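Local coordinates for voltage-sensor containing phosphatase (Ciona intestinalis, PDB 3V0H), which probably removes phosphate from membrane phosphoinositides under the control of its voltage sensor, through a PTEN-like unit that pairs a phosphatase domain with a C2 domain, at residues G128-T133 with G172-S177; P198-K203 with N295-E300; D269-F274 with G284-P289; F67-L72 with V121-S126. The protein carries 1 engineered substitution. One frame throughout, in Å; residues are numbered along the deposited sequence.

Contact 4 comes first along the chain, then contact 1, and contact 3 lies inside the longer loop that contact 2 closes. Contacts 4 and 1 share the phosphatase domain, their centres about 15 Å apart: strand 121-125 leads through the P-loop into helix 131-143, and Ser-126 OG lies 2.7 Å from Thr-133 OG1. Contacts 2 and 3 belong to the C2 domain, their centres about 20 Å apart, and meet where Asn-295 ND2 lies 2.8 Å from Asp-269 OD2. Contacts 1 and 3 touch across the domain boundary through Thr-175 and Tyr-285. Contacts 1, 3 and 4 all reach the bound inositol trisphosphate, so both domains line the ligand site, while contact 2 stands apart from it.

Contact 1 of 4, residues G128-T133 with G172-S177; sequences GGKGRT and GVETAS. With I3P (D-myo-inositol-1,4,5-triphosphate), chain C.
The P-loop of the phosphatase meets the loop ahead of helix 176-191, which corresponds to the TI loop of PTEN, chiefly through Lys-130. With CG anti to the backbone N (chi1 -176°), this side chain runs extended as far as CE, and a bend at the last torsion (chi4 -67°) sets NZ among three oxygens. NZ donates to Gly-172 O at 2.9 Å, approaching almost in line with the carbonyl bond. It also forms a salt bridge to Glu-174 OE1 (2.8 Å), using the anti lone pair, away from the other carboxylate oxygen; the two side chains meet at a slant. Its third partner is O53 of the ligand's 5-phosphate, 2.8 Å from NZ, so the TI-like loop fixes the amine that holds this phosphate. Nearby, Val-173 lays CG2 against the start of helix 131-143, 3.8 Å from Gly-131 O.

As expected of a CX5R loop, the backbone wraps around the 1-phosphate. Gly-128 N donates to O13 and Lys-130 N to O11, while Arg-132 uses both N and NE on O12, each at 2.9 Å. Arg-132 NH2 adds a bond to O13, and P1 lies in the guanidinium plane at its edge. The N-terminus of helix 131-143 faces the phosphate and probably helps to stabilise its charge. On the side turned away from the ligand, Glu-75 forms a salt bridge with Arg-132 NH1, which helps to fix the guanidinium's rotation.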
# COMPACT_ATOMS: atom_id res chain seq x y z
N GLY A 128 11.90 -1.58 -4.91
CA GLY A 128 12.76 -2.14 -3.86
C GLY A 128 12.40 -3.55 -3.41
O GLY A 128 13.07 -4.10 -2.53
N GLY A 129 11.35 -4.13 -3.98
CA GLY A 129 10.87 -5.44 -3.55
C GLY A 129 10.52 -5.45 -2.07
O GLY A 129 10.83 -6.41 -1.36
N LYS A 130 9.86 -4.39 -1.61
CA LYS A 130 9.54 -4.22 -0.19
C LYS A 130 8.04 -3.96 -0.01
O LYS A 130 7.27 -4.91 0.13
CB LYS A 130 10.41 -3.12 0.45
CG LYS A 130 10.22 -2.94 1.97
CD LYS A 130 11.11 -1.82 2.52
CE LYS A 130 10.98 -1.67 4.04
NZ LYS A 130 9.65 -1.18 4.51
N GLY A 131 7.63 -2.69 -0.05
CA GLY A 131 6.24 -2.31 0.20
C GLY A 131 5.22 -2.90 -0.76
O GLY A 131 4.35 -3.69 -0.36
N ARG A 132 5.32 -2.53 -2.03
CA ARG A 132 4.36 -2.99 -3.03
C ARG A 132 4.48 -4.49 -3.25
O ARG A 132 3.47 -5.20 -3.29
CB ARG A 132 4.51 -2.21 -4.33
CG ARG A 132 4.05 -0.76 -4.20
CD ARG A 132 4.43 0.07 -5.41
NE ARG A 132 5.87 0.36 -5.44
CZ ARG A 132 6.48 1.07 -6.39
NH1 ARG A 132 5.78 1.56 -7.41
NH2 ARG A 132 7.79 1.30 -6.32
N THR A 133 5.71 -4.97 -3.37
CA THR A 133 5.98 -6.40 -3.54
C THR A 133 5.39 -7.21 -2.38
O THR A 133 4.69 -8.21 -2.61
CB THR A 133 7.49 -6.68 -3.72
OG1 THR A 133 7.89 -6.23 -5.01
CG2 THR A 133 7.80 -8.17 -3.63
N GLY A 172 10.27 -5.82 5.37
CA GLY A 172 8.91 -6.19 5.04
C GLY A 172 8.04 -4.97 4.86
O GLY A 172 8.53 -3.85 4.70
N VAL A 173 6.73 -5.18 4.88
CA VAL A 173 5.77 -4.11 4.64
C VAL A 173 5.58 -3.28 5.89
O VAL A 173 5.41 -3.81 6.99
CB VAL A 173 4.42 -4.66 4.18
CG1 VAL A 173 3.44 -3.53 3.89
CG2 VAL A 173 4.60 -5.54 2.96
N GLU A 174 5.61 -1.96 5.72
CA GLU A 174 5.45 -1.07 6.86
C GLU A 174 4.38 0.01 6.71
O GLU A 174 3.74 0.36 7.70
CB GLU A 174 6.80 -0.44 7.20
CG GLU A 174 7.77 -1.41 7.84
CD GLU A 174 9.11 -0.76 8.12
OE1 GLU A 174 9.83 -0.41 7.15
OE2 GLU A 174 9.44 -0.58 9.30
N THR A 175 4.18 0.53 5.51
CA THR A 175 3.22 1.63 5.35
C THR A 175 1.81 1.14 5.66
O THR A 175 1.44 0.02 5.30
CB THR A 175 3.26 2.29 3.96
OG1 THR A 175 2.66 1.41 3.01
CG2 THR A 175 4.68 2.59 3.55
N ALA A 176 1.04 1.98 6.35
CA ALA A 176 -0.19 1.55 6.99
C ALA A 176 -1.25 1.07 5.98
O ALA A 176 -1.88 0.03 6.20
CB ALA A 176 -0.73 2.63 7.87
N SER A 177 -1.43 1.80 4.88
CA SER A 177 -2.45 1.39 3.89
C SER A 177 -2.10 0.06 3.24
O SER A 177 -3.00 -0.74 2.94
CB SER A 177 -2.67 2.48 2.83
OG SER A 177 -3.22 3.66 3.43
C1 I3P C . 9.59 0.67 -1.68
C2 I3P C . 10.76 1.39 -2.35
C3 I3P C . 10.94 2.79 -1.75
C4 I3P C . 11.12 2.71 -0.23
C5 I3P C . 9.91 2.03 0.42
C6 I3P C . 9.72 0.62 -0.16
O1 I3P C . 9.51 -0.67 -2.14
O2 I3P C . 11.96 0.62 -2.22
O3 I3P C . 12.05 3.47 -2.36
O4 I3P C . 11.22 4.02 0.31
O5 I3P C . 10.06 2.00 1.84
O6 I3P C . 8.54 0.02 0.36
P1 I3P C . 8.47 -1.08 -3.30
O11 I3P C . 8.45 -2.59 -3.22
O12 I3P C . 7.15 -0.45 -2.92
O13 I3P C . 9.11 -0.53 -4.54
P4 I3P C . 12.67 4.64 0.71
O41 I3P C . 12.26 6.07 0.97
O42 I3P C . 13.53 4.40 -0.51
O43 I3P C . 13.10 3.84 1.91
P5 I3P C . 8.77 2.06 2.80
O51 I3P C . 9.28 2.62 4.09
O52 I3P C . 7.76 2.91 2.08
O53 I3P C . 8.30 0.62 2.88

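Contact 2 of 4, residues P198-K203 with N295-E300; sequences PMKKLK and NTSLVE
Two hydroxyls of the turn 295-300 hold both polar ends of Lys-200's backbone. Thr-296 OG1 donates to Lys-200 O at 2.7 Å, nearly straight on to the oxygen, and Ser-297 OG accepts from Lys-200 N at 3.1 Å with an N-H...O angle of 152°. The Thr-296 hydroxyl is placed between its own backbone N and carbonyl carbon (chi1 63°), from where it also meets Gly-268 N. A water joins the backbones a little further along, donating to Pro-198 O at 2.7 Å and to Ser-297 O at 2.9 Å. The tie thus secures the lead-in to strand 202-210, the first strand of the C2 domain, against the loop linking strands 290-295 and 303-307. That loop is shaped by an Asx turn, in which Asn-295 OD1 accepts from Ser-297 N at 3.0 Å.

Apolar contact comes from Leu-202, whose CD1 meets Val-299 CG2 tip to tip at 3.9 Å and also rests against Thr-296 CB; Phe-333 of strand 328-335 packs on both Leu-202 and Val-299. The aliphatic part of Lys-200 lies along Ser-297, with CD 3.4 Å from Ser-297 O, and a bend at chi3 sends NZ to a weak bond with Val-299 O.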
# COMPACT_ATOMS: atom_id res chain seq x y z
N PRO A 198 -20.40 -6.63 -1.91
CA PRO A 198 -21.38 -5.78 -2.59
C PRO A 198 -20.92 -4.32 -2.59
O PRO A 198 -20.43 -3.82 -1.58
CB PRO A 198 -22.63 -5.95 -1.72
CG PRO A 198 -22.52 -7.33 -1.18
CD PRO A 198 -21.04 -7.52 -0.92
N MET A 199 -21.06 -3.68 -3.75
CA MET A 199 -20.77 -2.26 -3.93
C MET A 199 -21.47 -1.42 -2.86
O MET A 199 -22.68 -1.55 -2.68
CB MET A 199 -21.29 -1.85 -5.31
CG MET A 199 -20.42 -0.90 -6.11
SD MET A 199 -20.90 -0.90 -7.86
CE MET A 199 -20.29 -2.50 -8.40
N LYS A 200 -20.72 -0.60 -2.13
CA LYS A 200 -21.33 0.36 -1.21
C LYS A 200 -20.87 1.76 -1.60
O LYS A 200 -19.67 2.03 -1.66
CB LYS A 200 -20.96 0.09 0.25
CG LYS A 200 -21.25 -1.33 0.73
CD LYS A 200 -20.90 -1.53 2.20
CE LYS A 200 -22.07 -1.22 3.12
NZ LYS A 200 -21.66 -1.23 4.56
N LYS A 201 -21.83 2.63 -1.88
CA LYS A 201 -21.53 4.02 -2.23
C LYS A 201 -21.76 4.95 -1.03
O LYS A 201 -22.71 4.76 -0.26
CB LYS A 201 -22.34 4.47 -3.45
CG LYS A 201 -22.06 3.66 -4.71
CD LYS A 201 -22.86 4.17 -5.91
CE LYS A 201 -22.80 3.19 -7.08
NZ LYS A 201 -21.42 2.97 -7.60
N LEU A 202 -20.87 5.93 -0.88
CA LEU A 202 -20.84 6.78 0.31
C LEU A 202 -20.48 8.23 -0.03
O LEU A 202 -19.89 8.52 -1.08
CB LEU A 202 -19.81 6.26 1.32
CG LEU A 202 -19.87 4.86 1.95
CD1 LEU A 202 -18.51 4.50 2.53
CD2 LEU A 202 -20.95 4.76 3.02
N LYS A 203 -20.84 9.14 0.87
CA LYS A 203 -20.37 10.52 0.82
C LYS A 203 -19.73 10.82 2.16
O LYS A 203 -20.25 10.41 3.20
CB LYS A 203 -21.55 11.48 0.55
CG LYS A 203 -22.19 11.32 -0.82
CD LYS A 203 -23.19 12.44 -1.13
CE LYS A 203 -23.59 12.40 -2.61
NZ LYS A 203 -24.56 13.47 -3.01
N ASN A 295 -11.47 1.44 1.27
CA ASN A 295 -12.43 1.00 0.26
C ASN A 295 -13.85 1.14 0.81
O ASN A 295 -14.17 0.62 1.88
CB ASN A 295 -12.14 -0.44 -0.18
CG ASN A 295 -13.00 -0.88 -1.35
OD1 ASN A 295 -14.17 -1.24 -1.17
ND2 ASN A 295 -12.44 -0.85 -2.56
N THR A 296 -14.69 1.85 0.05
CA THR A 296 -16.06 2.15 0.47
C THR A 296 -16.87 0.90 0.82
O THR A 296 -17.66 0.92 1.75
CB THR A 296 -16.82 2.96 -0.61
OG1 THR A 296 -16.95 2.18 -1.81
CG2 THR A 296 -16.11 4.29 -0.91
N SER A 297 -16.66 -0.18 0.08
CA SER A 297 -17.43 -1.41 0.33
C SER A 297 -17.01 -2.14 1.60
O SER A 297 -17.79 -2.94 2.14
CB SER A 297 -17.33 -2.35 -0.87
OG SER A 297 -17.84 -1.70 -2.02
N LEU A 298 -15.80 -1.86 2.09
CA LEU A 298 -15.30 -2.49 3.32
C LEU A 298 -15.45 -1.61 4.57
O LEU A 298 -15.01 -1.98 5.65
CB LEU A 298 -13.85 -2.96 3.15
CG LEU A 298 -13.56 -4.28 2.42
CD1 LEU A 298 -14.62 -5.37 2.70
CD2 LEU A 298 -13.39 -4.06 0.94
N VAL A 299 -16.06 -0.45 4.40
CA VAL A 299 -16.44 0.41 5.51
C VAL A 299 -17.57 -0.27 6.29
O VAL A 299 -18.52 -0.80 5.69
CB VAL A 299 -16.91 1.80 5.01
CG1 VAL A 299 -17.54 2.62 6.15
CG2 VAL A 299 -15.75 2.55 4.39
N GLU A 300 -17.46 -0.25 7.61
CA GLU A 300 -18.49 -0.82 8.47
C GLU A 300 -19.21 0.30 9.22
O GLU A 300 -18.58 1.12 9.90
CB GLU A 300 -17.88 -1.83 9.44
CG GLU A 300 -16.91 -2.79 8.76
CD GLU A 300 -16.55 -3.98 9.61
OE1 GLU A 300 -15.45 -3.96 10.21
OE2 GLU A 300 -17.37 -4.93 9.68
O HOH W 1 -19.99 -4.40 1.02

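Contact 3 of 4, residues D269-F274 with G284-P289; sequences DIKVRF and GYDNCP. With I3P (D-myo-inositol-1,4,5-triphosphate), chain C.
Strand 269-274 and the loop 284-289 come closest at Phe-274 and Pro-289, whose CA atoms are 6.3 Å apart; the runs 271-274 and 286-289 close on each other toward this end, their directions 37° apart. At this end Phe-274 O faces carbon, 3.3 Å from Cys-288 CB and 3.2 Å from Pro-289 CD. Asp-286 and Asn-287 both have positive phi, a left-handed turn that brings the Asp-286 carboxylate round to the strand.

Two basic side chains of the strand converge on Asp-286. Lys-271, fully extended, comes from the opposite direction to the aspartate; its NZ bonds to OD1 at 2.7 Å on the syn side, 31° out of the carboxylate plane, with a weaker bond to OD2. Arg-273 crosses Asp-286 at about a right angle and grips it side-on with two nitrogens. NE donates to OD2 at 2.7 Å, and NH2 to the backbone Asp-286 O at 2.8 Å. This second bond is nearly straight and lies in the guanidinium plane, whereas the carboxylate plane is turned 57° from it. The bend at chi3 of Arg-273 swings the guanidinium round to reach both oxygens. Two flanking cations would probably keep Asp-286 ionised, and Asn-96 of the phosphatase domain also donates to OD1.

Next to this network Tyr-285 extends the other way, stacks with His-95, and donates through OH to O51 of the ligand's 5-phosphate, 2.7 Å away. The arrangement is that of a C2 beta-sandwich loop braced on its sheet and reaching across the domain interface into a PTEN-like phosphatase site.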
# COMPACT_ATOMS: atom_id res chain seq x y z
N ASP A 269 -11.90 2.35 -4.13
CA ASP A 269 -10.72 2.75 -3.37
C ASP A 269 -10.51 4.26 -3.38
O ASP A 269 -10.37 4.90 -4.43
CB ASP A 269 -9.50 2.01 -3.90
CG ASP A 269 -9.67 0.52 -3.80
OD1 ASP A 269 -9.79 -0.15 -4.85
OD2 ASP A 269 -9.74 0.01 -2.66
N ILE A 270 -10.51 4.82 -2.18
CA ILE A 270 -10.48 6.26 -1.97
C ILE A 270 -9.20 6.58 -1.23
O ILE A 270 -8.88 5.95 -0.22
CB ILE A 270 -11.71 6.73 -1.15
CG1 ILE A 270 -13.04 6.31 -1.83
CG2 ILE A 270 -11.63 8.24 -0.84
CD1 ILE A 270 -13.24 6.79 -3.26
N LYS A 271 -8.45 7.54 -1.77
CA LYS A 271 -7.26 8.06 -1.11
C LYS A 271 -7.60 9.43 -0.54
O LYS A 271 -8.11 10.30 -1.26
CB LYS A 271 -6.12 8.17 -2.12
CG LYS A 271 -4.79 8.60 -1.53
CD LYS A 271 -3.82 8.75 -2.66
CE LYS A 271 -2.45 9.10 -2.18
NZ LYS A 271 -1.53 9.16 -3.35
N VAL A 272 -7.29 9.61 0.74
CA VAL A 272 -7.53 10.88 1.43
C VAL A 272 -6.20 11.46 1.87
O VAL A 272 -5.47 10.82 2.63
CB VAL A 272 -8.46 10.68 2.65
CG1 VAL A 272 -8.81 12.02 3.28
CG2 VAL A 272 -9.74 9.94 2.21
N ARG A 273 -5.88 12.65 1.38
CA ARG A 273 -4.60 13.32 1.67
C ARG A 273 -4.83 14.56 2.51
O ARG A 273 -5.73 15.36 2.21
CB ARG A 273 -3.89 13.72 0.37
CG ARG A 273 -3.65 12.56 -0.62
CD ARG A 273 -2.99 13.04 -1.93
NE ARG A 273 -1.65 13.61 -1.73
CZ ARG A 273 -1.34 14.90 -1.86
NH1 ARG A 273 -2.26 15.79 -2.21
NH2 ARG A 273 -0.10 15.31 -1.63
N PHE A 274 -4.03 14.73 3.55
CA PHE A 274 -4.08 15.94 4.37
C PHE A 274 -2.83 16.75 4.13
O PHE A 274 -1.72 16.25 4.27
CB PHE A 274 -4.23 15.59 5.84
CG PHE A 274 -5.56 14.98 6.18
CD1 PHE A 274 -5.79 13.62 5.97
CD2 PHE A 274 -6.60 15.77 6.65
CE1 PHE A 274 -7.03 13.06 6.27
CE2 PHE A 274 -7.85 15.22 6.95
CZ PHE A 274 -8.06 13.86 6.75
N GLY A 284 5.91 13.37 4.97
CA GLY A 284 6.44 12.04 4.76
C GLY A 284 6.26 11.66 3.30
O GLY A 284 6.61 12.43 2.40
N TYR A 285 5.70 10.48 3.08
CA TYR A 285 5.39 10.01 1.74
C TYR A 285 4.20 10.78 1.16
O TYR A 285 3.43 11.42 1.89
CB TYR A 285 5.08 8.51 1.75
CG TYR A 285 6.21 7.64 2.29
CD1 TYR A 285 7.54 7.88 1.91
CD2 TYR A 285 5.95 6.57 3.14
CE1 TYR A 285 8.58 7.09 2.39
CE2 TYR A 285 6.99 5.77 3.63
CZ TYR A 285 8.30 6.04 3.25
OH TYR A 285 9.33 5.25 3.72
N ASP A 286 4.08 10.69 -0.16
CA ASP A 286 3.00 11.31 -0.92
C ASP A 286 2.96 12.84 -0.83
O ASP A 286 1.90 13.44 -1.01
CB ASP A 286 1.65 10.72 -0.55
CG ASP A 286 0.76 10.53 -1.75
OD1 ASP A 286 1.04 9.60 -2.53
OD2 ASP A 286 -0.19 11.32 -1.92
N ASN A 287 4.11 13.45 -0.57
CA ASN A 287 4.25 14.91 -0.51
C ASN A 287 3.22 15.60 0.41
O ASN A 287 2.69 16.67 0.09
CB ASN A 287 4.23 15.49 -1.92
CG ASN A 287 4.70 16.92 -1.97
OD1 ASN A 287 5.69 17.28 -1.33
ND2 ASN A 287 3.99 17.74 -2.73
N CYS A 288 2.94 14.98 1.55
CA CYS A 288 2.01 15.54 2.53
C CYS A 288 2.28 15.02 3.94
O CYS A 288 2.95 14.00 4.09
CB CYS A 288 0.55 15.31 2.11
SG CYS A 288 -0.04 13.59 2.13
N PRO A 289 1.78 15.73 4.97
CA PRO A 289 1.90 15.28 6.36
C PRO A 289 1.34 13.88 6.62
O PRO A 289 2.05 13.05 7.18
CB PRO A 289 1.12 16.33 7.13
CG PRO A 289 1.34 17.57 6.35
CD PRO A 289 1.26 17.11 4.91
C1 I3P C . 9.59 0.67 -1.68
C2 I3P C . 10.76 1.39 -2.35
C3 I3P C . 10.94 2.79 -1.75
C4 I3P C . 11.12 2.71 -0.23
C5 I3P C . 9.91 2.03 0.42
C6 I3P C . 9.72 0.62 -0.16
O1 I3P C . 9.51 -0.67 -2.14
O2 I3P C . 11.96 0.62 -2.22
O3 I3P C . 12.05 3.47 -2.36
O4 I3P C . 11.22 4.02 0.31
O5 I3P C . 10.06 2.00 1.84
O6 I3P C . 8.54 0.02 0.36
P1 I3P C . 8.47 -1.08 -3.30
O11 I3P C . 8.45 -2.59 -3.22
O12 I3P C . 7.15 -0.45 -2.92
O13 I3P C . 9.11 -0.53 -4.54
P4 I3P C . 12.67 4.64 0.71
O41 I3P C . 12.26 6.07 0.97
O42 I3P C . 13.53 4.40 -0.51
O43 I3P C . 13.10 3.84 1.91
P5 I3P C . 8.77 2.06 2.80
O51 I3P C . 9.28 2.62 4.09
O52 I3P C . 7.76 2.91 2.08
O53 I3P C . 8.30 0.62 2.88

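Contact 4 of 4, residues F67-L72 with V121-S126; sequences FRIYNL and VIAIHS. Engineered in segment 121-126: Ser-126 (natural residue Cys). With I3P (D-myo-inositol-1,4,5-triphosphate), chain C.
Parallel strands 67-72 and 121-125 zip together at Tyr-70, which donates from N to Ala-123 O at 2.8 Å and accepts at O from His-125 N at 2.9 Å. Ala-123 N to Arg-68 O and Leu-72 N to His-125 O continue the ladder, while Arg-68 N to Val-121 O is weak. The strand directions differ by 18°.

On the face bearing Tyr-70, Ile-122 CG2 meets the tyrosine ring at its edge, 3.7 Å from CE1, and Ile-124 CG2 touches Leu-72 CD2 at the same distance. On the other face Ile-69 CD1 covers Ala-123 CB, and Ile-69 CG2 lies in the plane of the His-125 ring, at its edge, 3.6 Å from CD2. Asn-71 CA sits over a face of that ring, a CH-pi contact 3.9 Å from the centroid. The Asn-71 amide is only 15° from parallel to the imidazole and brings OD1 close to CE1, while OD1 accepts from Cys-73 N, just past the segment. With CG between its backbone N and carbonyl carbon (chi1 84°), the imidazole folds back so that ND1 donates to Ser-126 O at 3.1 Å, along a carbonyl lone pair.

Further out, Tyr-78 bonds to His-125 NE2 and so fixes the ring from its other nitrogen. Asp-109, on helix 100-115, receives both Arg-68 NE and Tyr-70 OH. That helix, covering the Tyr-70 face, forms part of the crossover from strand 87-92 to 121-125. Ser-126, an engineered replacement of the natural cysteine, follows directly on the strand and faces the ligand's 1-phosphate: the central strand of a tyrosine-phosphatase-like alpha/beta fold running into its HCX5R P-loop.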
# COMPACT_ATOMS: atom_id res chain seq x y z
N PHE A 67 8.34 -19.50 -15.63
CA PHE A 67 8.25 -18.31 -14.79
C PHE A 67 7.27 -17.30 -15.36
O PHE A 67 6.99 -17.29 -16.56
CB PHE A 67 9.63 -17.65 -14.61
CG PHE A 67 10.23 -17.14 -15.89
CD1 PHE A 67 9.94 -15.85 -16.35
CD2 PHE A 67 11.10 -17.94 -16.63
CE1 PHE A 67 10.48 -15.38 -17.54
CE2 PHE A 67 11.65 -17.47 -17.82
CZ PHE A 67 11.35 -16.19 -18.27
N ARG A 68 6.76 -16.46 -14.47
CA ARG A 68 5.96 -15.31 -14.84
C ARG A 68 6.40 -14.17 -13.94
O ARG A 68 6.56 -14.34 -12.73
CB ARG A 68 4.47 -15.61 -14.66
CG ARG A 68 3.53 -14.56 -15.24
CD ARG A 68 2.17 -15.16 -15.57
NE ARG A 68 1.23 -14.15 -16.06
CZ ARG A 68 1.17 -13.73 -17.32
NH1 ARG A 68 2.01 -14.21 -18.23
NH2 ARG A 68 0.29 -12.80 -17.66
N ILE A 69 6.60 -13.00 -14.54
CA ILE A 69 7.13 -11.84 -13.81
C ILE A 69 6.02 -10.82 -13.60
O ILE A 69 5.28 -10.53 -14.53
CB ILE A 69 8.31 -11.18 -14.62
CG1 ILE A 69 9.35 -12.24 -15.03
CG2 ILE A 69 8.97 -10.02 -13.81
CD1 ILE A 69 9.98 -12.99 -13.85
N TYR A 70 5.93 -10.26 -12.40
CA TYR A 70 4.97 -9.20 -12.10
C TYR A 70 5.69 -7.90 -11.80
O TYR A 70 6.45 -7.83 -10.84
CB TYR A 70 4.05 -9.60 -10.93
CG TYR A 70 3.19 -10.78 -11.31
CD1 TYR A 70 3.67 -12.08 -11.16
CD2 TYR A 70 1.93 -10.59 -11.88
CE1 TYR A 70 2.90 -13.17 -11.55
CE2 TYR A 70 1.15 -11.67 -12.27
CZ TYR A 70 1.64 -12.96 -12.10
OH TYR A 70 0.89 -14.04 -12.47
N ASN A 71 5.48 -6.90 -12.65
CA ASN A 71 6.01 -5.56 -12.44
C ASN A 71 4.96 -4.66 -11.78
O ASN A 71 3.93 -4.34 -12.38
CB ASN A 71 6.49 -4.95 -13.77
CG ASN A 71 6.98 -3.51 -13.61
OD1 ASN A 71 7.19 -3.03 -12.50
ND2 ASN A 71 7.13 -2.82 -14.74
N LEU A 72 5.25 -4.26 -10.55
CA LEU A 72 4.29 -3.49 -9.76
C LEU A 72 4.49 -1.97 -9.80
O LEU A 72 3.74 -1.22 -9.16
CB LEU A 72 4.30 -3.99 -8.31
CG LEU A 72 3.48 -5.25 -7.98
CD1 LEU A 72 3.72 -6.39 -8.96
CD2 LEU A 72 3.81 -5.71 -6.56
N VAL A 121 6.63 -20.89 -11.43
CA VAL A 121 6.94 -19.92 -10.38
C VAL A 121 6.43 -18.53 -10.76
O VAL A 121 6.22 -18.23 -11.95
CB VAL A 121 8.46 -19.85 -10.03
CG1 VAL A 121 9.00 -21.24 -9.71
CG2 VAL A 121 9.27 -19.20 -11.15
N ILE A 122 6.22 -17.71 -9.74
CA ILE A 122 5.92 -16.30 -9.95
C ILE A 122 7.00 -15.46 -9.28
O ILE A 122 7.45 -15.77 -8.17
CB ILE A 122 4.49 -15.90 -9.49
CG1 ILE A 122 4.26 -16.24 -8.01
CG2 ILE A 122 3.44 -16.59 -10.37
CD1 ILE A 122 2.97 -15.67 -7.45
N ALA A 123 7.44 -14.42 -9.98
CA ALA A 123 8.40 -13.49 -9.42
C ALA A 123 7.79 -12.09 -9.39
O ALA A 123 7.53 -11.49 -10.44
CB ALA A 123 9.69 -13.50 -10.21
N ILE A 124 7.57 -11.59 -8.18
CA ILE A 124 6.90 -10.32 -7.98
C ILE A 124 7.95 -9.27 -7.67
O ILE A 124 8.77 -9.46 -6.77
CB ILE A 124 5.85 -10.43 -6.84
CG1 ILE A 124 4.75 -11.43 -7.26
CG2 ILE A 124 5.26 -9.06 -6.50
CD1 ILE A 124 3.89 -11.93 -6.12
N HIS A 125 7.96 -8.19 -8.44
CA HIS A 125 8.93 -7.14 -8.19
C HIS A 125 8.34 -5.74 -8.22
O HIS A 125 7.27 -5.51 -8.76
CB HIS A 125 10.13 -7.24 -9.15
CG HIS A 125 9.90 -6.59 -10.48
ND1 HIS A 125 10.02 -5.23 -10.68
CD2 HIS A 125 9.60 -7.12 -11.69
CE1 HIS A 125 9.77 -4.95 -11.95
NE2 HIS A 125 9.53 -6.08 -12.58
N SER A 126 9.07 -4.80 -7.65
CA SER A 126 8.67 -3.42 -7.69
C SER A 126 9.96 -2.63 -7.83
O SER A 126 10.83 -3.02 -8.61
CB SER A 126 7.91 -3.07 -6.42
OG SER A 126 8.57 -3.66 -5.31
C1 I3P C . 9.59 0.67 -1.68
C2 I3P C . 10.76 1.39 -2.35
C3 I3P C . 10.94 2.79 -1.75
C4 I3P C . 11.12 2.71 -0.23
C5 I3P C . 9.91 2.03 0.42
C6 I3P C . 9.72 0.62 -0.16
O1 I3P C . 9.51 -0.67 -2.14
O2 I3P C . 11.96 0.62 -2.22
O3 I3P C . 12.05 3.47 -2.36
O4 I3P C . 11.22 4.02 0.31
O5 I3P C . 10.06 2.00 1.84
O6 I3P C . 8.54 0.02 0.36
P1 I3P C . 8.47 -1.08 -3.30
O11 I3P C . 8.45 -2.59 -3.22
O12 I3P C . 7.15 -0.45 -2.92
O13 I3P C . 9.11 -0.53 -4.54
P4 I3P C . 12.67 4.64 0.71
O41 I3P C . 12.26 6.07 0.97
O42 I3P C . 13.53 4.40 -0.51
O43 I3P C . 13.10 3.84 1.91
P5 I3P C . 8.77 2.06 2.80
O51 I3P C . 9.28 2.62 4.09
O52 I3P C . 7.76 2.91 2.08
O53 I3P C . 8.30 0.62 2.88